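Local coordinates for polyketide Synthase III (Ectocarpus siliculosus, PDB 4B0N), which probably transfers acyl groups as a type III polyketide synthase, in a pathway that supplies phlorotannin monomers, at residues Val151-Phe165 / Gly179-Gly193. Numbering follows the deposited sequence.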
ATOM      1  N   VAL A 151       7.472  14.326  18.329  1.00 38.74           N
ATOM      2  CA  VAL A 151       7.758  13.196  17.434  1.00 38.70           C
ATOM      3  C   VAL A 151       7.644  11.841  18.145  1.00 39.17           C
ATOM      4  O   VAL A 151       7.438  10.810  17.499  1.00 39.58           O
ATOM      5  CB  VAL A 151       9.135  13.329  16.734  1.00 38.65           C
ATOM      6  CG1 VAL A 151       9.152  14.529  15.797  1.00 38.16           C
ATOM      7  CG2 VAL A 151      10.264  13.423  17.753  1.00 39.25           C
ATOM      8  N   GLU A 152       7.767  11.859  19.472  1.00 39.53           N
ATOM      9  CA  GLU A 152       7.633  10.662  20.302  1.00 39.78           C
ATOM     10  C   GLU A 152       6.208  10.112  20.307  1.00 38.95           C
ATOM     11  O   GLU A 152       6.006   8.898  20.366  1.00 39.01           O
ATOM     12  CB  GLU A 152       8.058  10.952  21.750  1.00 40.96           C
ATOM     13  CG  GLU A 152       9.557  11.127  21.975  1.00 41.98           C
ATOM     14  CD  GLU A 152      10.046  12.539  21.699  1.00 42.24           C
ATOM     15  OE1 GLU A 152       9.475  13.499  22.260  1.00 42.30           O
ATOM     16  OE2 GLU A 152      11.015  12.690  20.927  1.00 42.41           O
ATOM     17  N   ASP A 153       5.229  11.012  20.238  1.00 38.05           N
ATOM     18  CA  ASP A 153       3.819  10.665  20.438  1.00 37.11           C
ATOM     19  C   ASP A 153       3.172   9.951  19.247  1.00 36.11           C
ATOM     20  O   ASP A 153       2.045   9.463  19.347  1.00 35.84           O
ATOM     21  CB  ASP A 153       3.010  11.915  20.807  1.00 37.18           C
ATOM     22  CG  ASP A 153       3.668  12.745  21.904  1.00 37.67           C
ATOM     23  OD1 ASP A 153       4.221  12.165  22.864  1.00 37.85           O
ATOM     24  OD2 ASP A 153       3.621  13.989  21.804  1.00 37.83           O
ATOM     25  N   ILE A 154       3.880   9.895  18.123  1.00 35.33           N
ATOM     26  CA  ILE A 154       3.384   9.196  16.940  1.00 34.39           C
ATOM     27  C   ILE A 154       3.597   7.692  17.104  1.00 34.29           C
ATOM     28  O   ILE A 154       4.719   7.239  17.342  1.00 34.57           O
ATOM     29  CB  ILE A 154       4.052   9.721  15.644  1.00 33.99           C
ATOM     30  CG1 ILE A 154       3.786  11.225  15.461  1.00 33.91           C
ATOM     31  CG2 ILE A 154       3.605   8.924  14.421  1.00 33.46           C
ATOM     32  CD1 ILE A 154       2.322  11.629  15.418  1.00 33.70           C
ATOM     33  N   SER A 155       2.509   6.934  16.989  1.00 33.83           N
ATOM     34  CA  SER A 155       2.535   5.478  17.142  1.00 33.66           C
ATOM     35  C   SER A 155       2.390   4.759  15.803  1.00 33.20           C
ATOM     36  O   SER A 155       2.883   3.640  15.630  1.00 33.31           O
ATOM     37  CB  SER A 155       1.417   5.023  18.079  1.00 33.72           C
ATOM     38  OG  SER A 155       1.515   5.652  19.342  1.00 34.16           O
ATOM     39  N   LYS A 156       1.701   5.409  14.867  1.00 32.51           N
ATOM     40  CA  LYS A 156       1.417   4.831  13.560  1.00 31.85           C
ATOM     41  C   LYS A 156       1.803   5.797  12.445  1.00 31.37           C
ATOM     42  O   LYS A 156       1.525   6.996  12.521  1.00 31.31           O
ATOM     43  CB  LYS A 156      -0.065   4.470  13.447  1.00 31.72           C
ATOM     44  CG  LYS A 156      -0.361   3.419  12.395  1.00 31.65           C
ATOM     45  CD  LYS A 156      -1.768   3.547  11.845  1.00 31.62           C
ATOM     46  CE  LYS A 156      -2.090   2.385  10.922  1.00 31.59           C
ATOM     47  NZ  LYS A 156      -3.235   2.689  10.025  1.00 31.73           N
ATOM     48  N   LEU A 157       2.446   5.261  11.413  1.00 31.05           N
ATOM     49  CA  LEU A 157       2.851   6.045  10.252  1.00 30.49           C
ATOM     50  C   LEU A 157       2.308   5.420   8.974  1.00 30.11           C
ATOM     51  O   LEU A 157       2.520   4.235   8.708  1.00 30.14           O
ATOM     52  CB  LEU A 157       4.378   6.169  10.195  1.00 30.58           C
ATOM     53  CG  LEU A 157       5.057   6.856   9.007  1.00 30.34           C
ATOM     54  CD1 LEU A 157       4.613   8.304   8.860  1.00 30.22           C
ATOM     55  CD2 LEU A 157       6.567   6.772   9.177  1.00 30.65           C
ATOM     56  N   VAL A 158       1.591   6.222   8.197  1.00 29.65           N
ATOM     57  CA  VAL A 158       1.037   5.765   6.936  1.00 29.46           C
ATOM     58  C   VAL A 158       1.496   6.692   5.820  1.00 29.40           C
ATOM     59  O   VAL A 158       1.181   7.887   5.829  1.00 29.63           O
ATOM     60  CB  VAL A 158      -0.504   5.700   6.978  1.00 29.47           C
ATOM     61  CG1 VAL A 158      -1.063   5.311   5.617  1.00 29.36           C
ATOM     62  CG2 VAL A 158      -0.974   4.721   8.048  1.00 29.81           C
ATOM     63  N   VAL A 159       2.256   6.139   4.876  1.00 29.16           N
ATOM     64  CA  VAL A 159       2.703   6.878   3.697  1.00 28.82           C
ATOM     65  C   VAL A 159       1.876   6.443   2.490  1.00 28.53           C
ATOM     66  O   VAL A 159       1.600   5.257   2.310  1.00 28.60           O
ATOM     67  CB  VAL A 159       4.212   6.679   3.426  1.00 29.04           C
ATOM     68  CG1 VAL A 159       4.639   7.368   2.136  1.00 28.84           C
ATOM     69  CG2 VAL A 159       5.041   7.191   4.597  1.00 29.33           C
ATOM     70  N   VAL A 160       1.481   7.418   1.677  1.00 28.25           N
ATOM     71  CA  VAL A 160       0.642   7.181   0.506  1.00 27.94           C
ATOM     72  C   VAL A 160       1.289   7.788  -0.740  1.00 27.95           C
ATOM     73  O   VAL A 160       1.630   8.975  -0.753  1.00 28.01           O
ATOM     74  CB  VAL A 160      -0.769   7.779   0.709  1.00 27.80           C
ATOM     75  CG1 VAL A 160      -1.544   7.810  -0.599  1.00 27.87           C
ATOM     76  CG2 VAL A 160      -1.539   7.003   1.766  1.00 27.72           C
ATOM     77  N   SER A 161       1.462   6.970  -1.779  1.00 27.95           N
ATOM     78  CA  SER A 161       1.989   7.440  -3.061  1.00 28.02           C
ATOM     79  C   SER A 161       1.698   6.478  -4.208  1.00 28.23           C
ATOM     80  O   SER A 161       1.751   5.262  -4.038  1.00 28.30           O
ATOM     81  CB  SER A 161       3.497   7.693  -2.979  1.00 28.00           C
ATOM     82  OG  SER A 161       3.937   8.466  -4.083  1.00 27.82           O
ATOM     83  N   SER A 162       1.387   7.045  -5.371  1.00 28.57           N
ATOM     84  CA  SER A 162       1.246   6.295  -6.616  1.00 28.81           C
ATOM     85  C   SER A 162       2.371   6.669  -7.589  1.00 29.12           C
ATOM     86  O   SER A 162       2.438   6.153  -8.707  1.00 29.33           O
ATOM     87  CB  SER A 162      -0.118   6.572  -7.258  1.00 28.70           C
ATOM     88  OG  SER A 162      -1.178   6.102  -6.446  1.00 28.40           O
ATOM     89  N   THR A 163       3.249   7.567  -7.155  1.00 29.39           N
ATOM     90  CA  THR A 163       4.358   8.040  -7.990  1.00 29.98           C
ATOM     91  C   THR A 163       5.732   7.613  -7.456  1.00 30.11           C
ATOM     92  O   THR A 163       6.766   7.962  -8.036  1.00 30.26           O
ATOM     93  CB  THR A 163       4.327   9.574  -8.160  1.00 30.12           C
ATOM     94  OG1 THR A 163       4.287  10.203  -6.871  1.00 29.91           O
ATOM     95  CG2 THR A 163       3.114   9.999  -8.980  1.00 30.36           C
ATOM     96  N   GLY A 164       5.734   6.857  -6.361  1.00 30.00           N
ATOM     97  CA  GLY A 164       6.976   6.401  -5.744  1.00 30.26           C
ATOM     98  C   GLY A 164       6.875   5.049  -5.069  1.00 30.48           C
ATOM     99  O   GLY A 164       5.937   4.789  -4.313  1.00 30.47           O
ATOM    100  N   PHE A 165       7.843   4.185  -5.364  1.00 30.75           N
ATOM    101  CA  PHE A 165       7.960   2.877  -4.727  1.00 30.90           C
ATOM    102  C   PHE A 165       9.434   2.655  -4.445  1.00 31.23           C
ATOM    103  O   PHE A 165      10.254   2.653  -5.367  1.00 31.47           O
ATOM    104  CB  PHE A 165       7.408   1.764  -5.627  1.00 31.01           C
ATOM    105  CG  PHE A 165       5.956   1.927  -5.978  1.00 30.74           C
ATOM    106  CD1 PHE A 165       4.964   1.460  -5.123  1.00 30.80           C
ATOM    107  CD2 PHE A 165       5.579   2.548  -7.162  1.00 30.70           C
ATOM    108  CE1 PHE A 165       3.621   1.610  -5.441  1.00 30.63           C
ATOM    109  CE2 PHE A 165       4.240   2.704  -7.487  1.00 30.62           C
ATOM    110  CZ  PHE A 165       3.261   2.233  -6.626  1.00 30.60           C
ATOM    111  N   GLY A 179      13.342  11.183  13.951  1.00 37.37           N
ATOM    112  CA  GLY A 179      13.695  10.451  15.164  1.00 37.55           C
ATOM    113  C   GLY A 179      12.465   9.859  15.831  1.00 37.22           C
ATOM    114  O   GLY A 179      12.308   9.955  17.048  1.00 37.84           O
ATOM    115  N   LEU A 180      11.588   9.262  15.025  1.00 36.22           N
ATOM    116  CA  LEU A 180      10.374   8.622  15.519  1.00 35.48           C
ATOM    117  C   LEU A 180      10.717   7.381  16.333  1.00 35.52           C
ATOM    118  O   LEU A 180      11.804   6.822  16.181  1.00 35.80           O
ATOM    119  CB  LEU A 180       9.467   8.237  14.349  1.00 35.10           C
ATOM    120  CG  LEU A 180       8.926   9.340  13.434  1.00 34.97           C
ATOM    121  CD1 LEU A 180       8.361   8.731  12.158  1.00 34.61           C
ATOM    122  CD2 LEU A 180       7.874  10.192  14.136  1.00 34.89           C
ATOM    123  N   THR A 181       9.797   6.962  17.201  1.00 35.19           N
ATOM    124  CA  THR A 181       9.968   5.730  17.976  1.00 35.44           C
ATOM    125  C   THR A 181      10.090   4.533  17.036  1.00 35.18           C
ATOM    126  O   THR A 181       9.305   4.390  16.096  1.00 34.58           O
ATOM    127  CB  THR A 181       8.829   5.507  19.001  1.00 35.64           C
ATOM    128  OG1 THR A 181       8.956   4.207  19.594  1.00 35.81           O
ATOM    129  CG2 THR A 181       7.449   5.638  18.348  1.00 35.05           C
ATOM    130  N   ARG A 182      11.076   3.680  17.294  1.00 35.51           N
ATOM    131  CA  ARG A 182      11.416   2.597  16.368  1.00 35.40           C
ATOM    132  C   ARG A 182      10.420   1.437  16.363  1.00 35.20           C
ATOM    133  O   ARG A 182      10.570   0.487  15.592  1.00 35.10           O
ATOM    134  CB  ARG A 182      12.843   2.102  16.611  1.00 36.04           C
ATOM    135  CG  ARG A 182      13.886   3.195  16.466  1.00 36.28           C
ATOM    136  CD  ARG A 182      15.167   2.649  15.875  1.00 36.77           C
ATOM    137  NE  ARG A 182      15.949   3.701  15.235  1.00 36.85           N
ATOM    138  CZ  ARG A 182      16.735   3.514  14.180  1.00 37.04           C
ATOM    139  NH1 ARG A 182      16.842   2.314  13.625  1.00 37.26           N
ATOM    140  NH2 ARG A 182      17.411   4.534  13.667  1.00 37.20           N
ATOM    141  N   SER A 183       9.404   1.530  17.219  1.00 35.04           N
ATOM    142  CA  SER A 183       8.339   0.534  17.281  1.00 34.85           C
ATOM    143  C   SER A 183       7.083   0.991  16.529  1.00 34.08           C
ATOM    144  O   SER A 183       6.010   0.395  16.677  1.00 33.67           O
ATOM    145  CB  SER A 183       7.997   0.211  18.738  1.00 35.29           C
ATOM    146  OG  SER A 183       7.118   1.181  19.283  1.00 35.13           O
ATOM    147  N   VAL A 184       7.225   2.038  15.717  1.00 33.75           N
ATOM    148  CA  VAL A 184       6.087   2.640  15.007  1.00 33.30           C
ATOM    149  C   VAL A 184       5.444   1.676  14.000  1.00 33.08           C
ATOM    150  O   VAL A 184       6.134   1.004  13.228  1.00 33.33           O
ATOM    151  CB  VAL A 184       6.450   4.013  14.366  1.00 32.91           C
ATOM    152  CG1 VAL A 184       7.625   3.895  13.409  1.00 33.25           C
ATOM    153  CG2 VAL A 184       5.254   4.638  13.664  1.00 32.34           C
ATOM    154  N   ASP A 185       4.116   1.597  14.059  1.00 32.71           N
ATOM    155  CA  ASP A 185       3.310   0.822  13.125  1.00 32.18           C
ATOM    156  C   ASP A 185       3.336   1.529  11.771  1.00 31.52           C
ATOM    157  O   ASP A 185       2.774   2.612  11.623  1.00 31.23           O
ATOM    158  CB  ASP A 185       1.877   0.715  13.678  1.00 32.29           C
ATOM    159  CG  ASP A 185       0.918  -0.035  12.752  1.00 32.22           C
ATOM    160  OD1 ASP A 185       1.193  -0.168  11.541  1.00 32.02           O
ATOM    161  OD2 ASP A 185      -0.136  -0.488  13.249  1.00 32.32           O
ATOM    162  N   ARG A 186       4.002   0.925  10.790  1.00 31.15           N
ATOM    163  CA  ARG A 186       4.115   1.540   9.464  1.00 30.54           C
ATOM    164  C   ARG A 186       3.355   0.809   8.352  1.00 30.13           C
ATOM    165  O   ARG A 186       3.265  -0.419   8.344  1.00 30.14           O
ATOM    166  CB  ARG A 186       5.581   1.805   9.074  1.00 30.69           C
ATOM    167  CG  ARG A 186       6.550   0.635   9.191  1.00 31.02           C
ATOM    168  CD  ARG A 186       7.976   1.141   9.007  1.00 31.20           C
ATOM    169  NE  ARG A 186       8.979   0.078   8.928  1.00 31.44           N
ATOM    170  CZ  ARG A 186       9.447  -0.445   7.795  1.00 31.44           C
ATOM    171  NH1 ARG A 186       9.007  -0.028   6.614  1.00 30.84           N
ATOM    172  NH2 ARG A 186      10.361  -1.402   7.845  1.00 31.92           N
ATOM    173  N   THR A 187       2.792   1.587   7.432  1.00 29.66           N
ATOM    174  CA  THR A 187       2.049   1.050   6.295  1.00 29.49           C
ATOM    175  C   THR A 187       2.285   1.904   5.048  1.00 29.14           C
ATOM    176  O   THR A 187       2.239   3.135   5.108  1.00 29.04           O
ATOM    177  CB  THR A 187       0.533   0.947   6.601  1.00 29.51           C
ATOM    178  OG1 THR A 187       0.334   0.181   7.798  1.00 29.96           O
ATOM    179  CG2 THR A 187      -0.227   0.275   5.457  1.00 29.37           C
ATOM    180  N   LEU A 188       2.547   1.239   3.926  1.00 28.97           N
ATOM    181  CA  LEU A 188       2.708   1.908   2.644  1.00 28.78           C
ATOM    182  C   LEU A 188       1.541   1.589   1.704  1.00 28.79           C
ATOM    183  O   LEU A 188       1.399   0.456   1.228  1.00 28.87           O
ATOM    184  CB  LEU A 188       4.048   1.528   2.006  1.00 29.03           C
ATOM    185  CG  LEU A 188       5.337   1.885   2.761  1.00 29.13           C
ATOM    186  CD1 LEU A 188       6.518   1.089   2.223  1.00 29.45           C
ATOM    187  CD2 LEU A 188       5.632   3.375   2.706  1.00 28.80           C
ATOM    188  N   ILE A 189       0.698   2.596   1.464  1.00 28.65           N
ATOM    189  CA  ILE A 189      -0.425   2.485   0.533  1.00 28.60           C
ATOM    190  C   ILE A 189       0.015   2.995  -0.835  1.00 28.66           C
ATOM    191  O   ILE A 189       0.242   4.191  -1.019  1.00 28.41           O
ATOM    192  CB  ILE A 189      -1.665   3.274   1.017  1.00 28.49           C
ATOM    193  CG1 ILE A 189      -2.142   2.758   2.379  1.00 28.49           C
ATOM    194  CG2 ILE A 189      -2.791   3.197  -0.013  1.00 28.53           C
ATOM    195  CD1 ILE A 189      -3.254   3.584   2.996  1.00 28.45           C
ATOM    196  N   GLY A 190       0.127   2.077  -1.790  1.00 29.16           N
ATOM    197  CA  GLY A 190       0.652   2.399  -3.113  1.00 29.71           C
ATOM    198  C   GLY A 190      -0.296   2.148  -4.272  1.00 30.24           C
ATOM    199  O   GLY A 190      -1.127   1.234  -4.227  1.00 30.44           O
ATOM    200  N   PHE A 191      -0.169   2.987  -5.301  1.00 30.37           N
ATOM    201  CA  PHE A 191      -0.854   2.815  -6.585  1.00 30.55           C
ATOM    202  C   PHE A 191      -2.386   2.792  -6.467  1.00 30.65           C
ATOM    203  O   PHE A 191      -3.068   2.079  -7.215  1.00 31.02           O
ATOM    204  CB  PHE A 191      -0.329   1.554  -7.288  1.00 30.94           C
ATOM    205  CG  PHE A 191       0.046   1.758  -8.732  1.00 31.15           C
ATOM    206  CD1 PHE A 191       0.942   2.757  -9.105  1.00 31.17           C
ATOM    207  CD2 PHE A 191      -0.463   0.918  -9.716  1.00 31.43           C
ATOM    208  CE1 PHE A 191       1.299   2.935 -10.431  1.00 31.47           C
ATOM    209  CE2 PHE A 191      -0.107   1.087 -11.043  1.00 31.83           C
ATOM    210  CZ  PHE A 191       0.776   2.098 -11.402  1.00 31.90           C
ATOM    211  N   MET A 192      -2.920   3.577  -5.530  1.00 30.30           N
ATOM    212  CA  MET A 192      -4.372   3.711  -5.368  1.00 30.24           C
ATOM    213  C   MET A 192      -4.904   5.033  -5.930  1.00 30.26           C
ATOM    214  O   MET A 192      -6.011   5.463  -5.600  1.00 30.00           O
ATOM    215  CB  MET A 192      -4.790   3.532  -3.904  1.00 30.16           C
ATOM    216  CG  MET A 192      -4.639   2.111  -3.380  1.00 30.14           C
ATOM    217  SD  MET A 192      -5.715   1.728  -1.982  1.00 29.93           S
ATOM    218  CE  MET A 192      -7.268   1.414  -2.819  1.00 30.29           C
ATOM    219  N   GLY A 193      -4.097   5.670  -6.779  1.00 30.49           N
ATOM    220  CA  GLY A 193      -4.520   6.836  -7.549  1.00 30.93           C
ATOM    221  C   GLY A 193      -4.722   8.131  -6.786  1.00 31.32           C
ATOM    222  O   GLY A 193      -4.039   8.400  -5.795  1.00 31.15           O
TER
HETATM  223  O   HOH W   1      -1.506   7.804  -4.483  1.00 20.31           O
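Leu157 is tied to strand 185-190 through both its backbone N and its O: the N donates to Asp185 O at 2.7 Å, and the O accepts Thr187 N at 3.0 Å. Five further backbone bonds, from Asp185 N to Ser155 O through Phe191 N to Ser161 O, set a parallel register that pairs Lys156 with Asp185 and Ser161 with Gly190; the strand axes run parallel within 8°. Beyond the strands, Ser162 OG accepts Gly193 N at 3.0 Å, and a water bridges the same hydroxyl to Gly193 O.

Apolar contacts line two faces. On that of helix 170-177, Leu188 CD2 lies 3.7 Å from Val159 CB, the two side chains pointing the same way, while Leu157 CD2 meets Leu180 CD1 at 4.0 Å, nearly at right angles. On the other face, that of helix 196-210, Ile189 CD1 reaches Val158 CG1 at 3.8 Å. Lys156 runs alongside Asp185 there, but its NZ bonds to Asn203 O.

Phe165 has CG anti to its carbonyl carbon (chi1 -60°), which swings the ring back to Gly190 and Phe191; Phe191 CD1 sits at its edge, 3.4 Å from CZ, with ring planes at 60°. The ring also meets Phe165 of the second subunit. Cut back to an alanine here, the side chain would no longer reach Phe191 CD1, which would probably open a gap beside that ring and remove the meeting of the two Phe165 rings from the dimer interface.

Strand 154-161, helix 170-177 and strand 185-190 form a parallel beta-alpha-beta crossover of the thiolase-like fold, its last strand facing the dimer partner and Phe165 lining a malonic acid pocket.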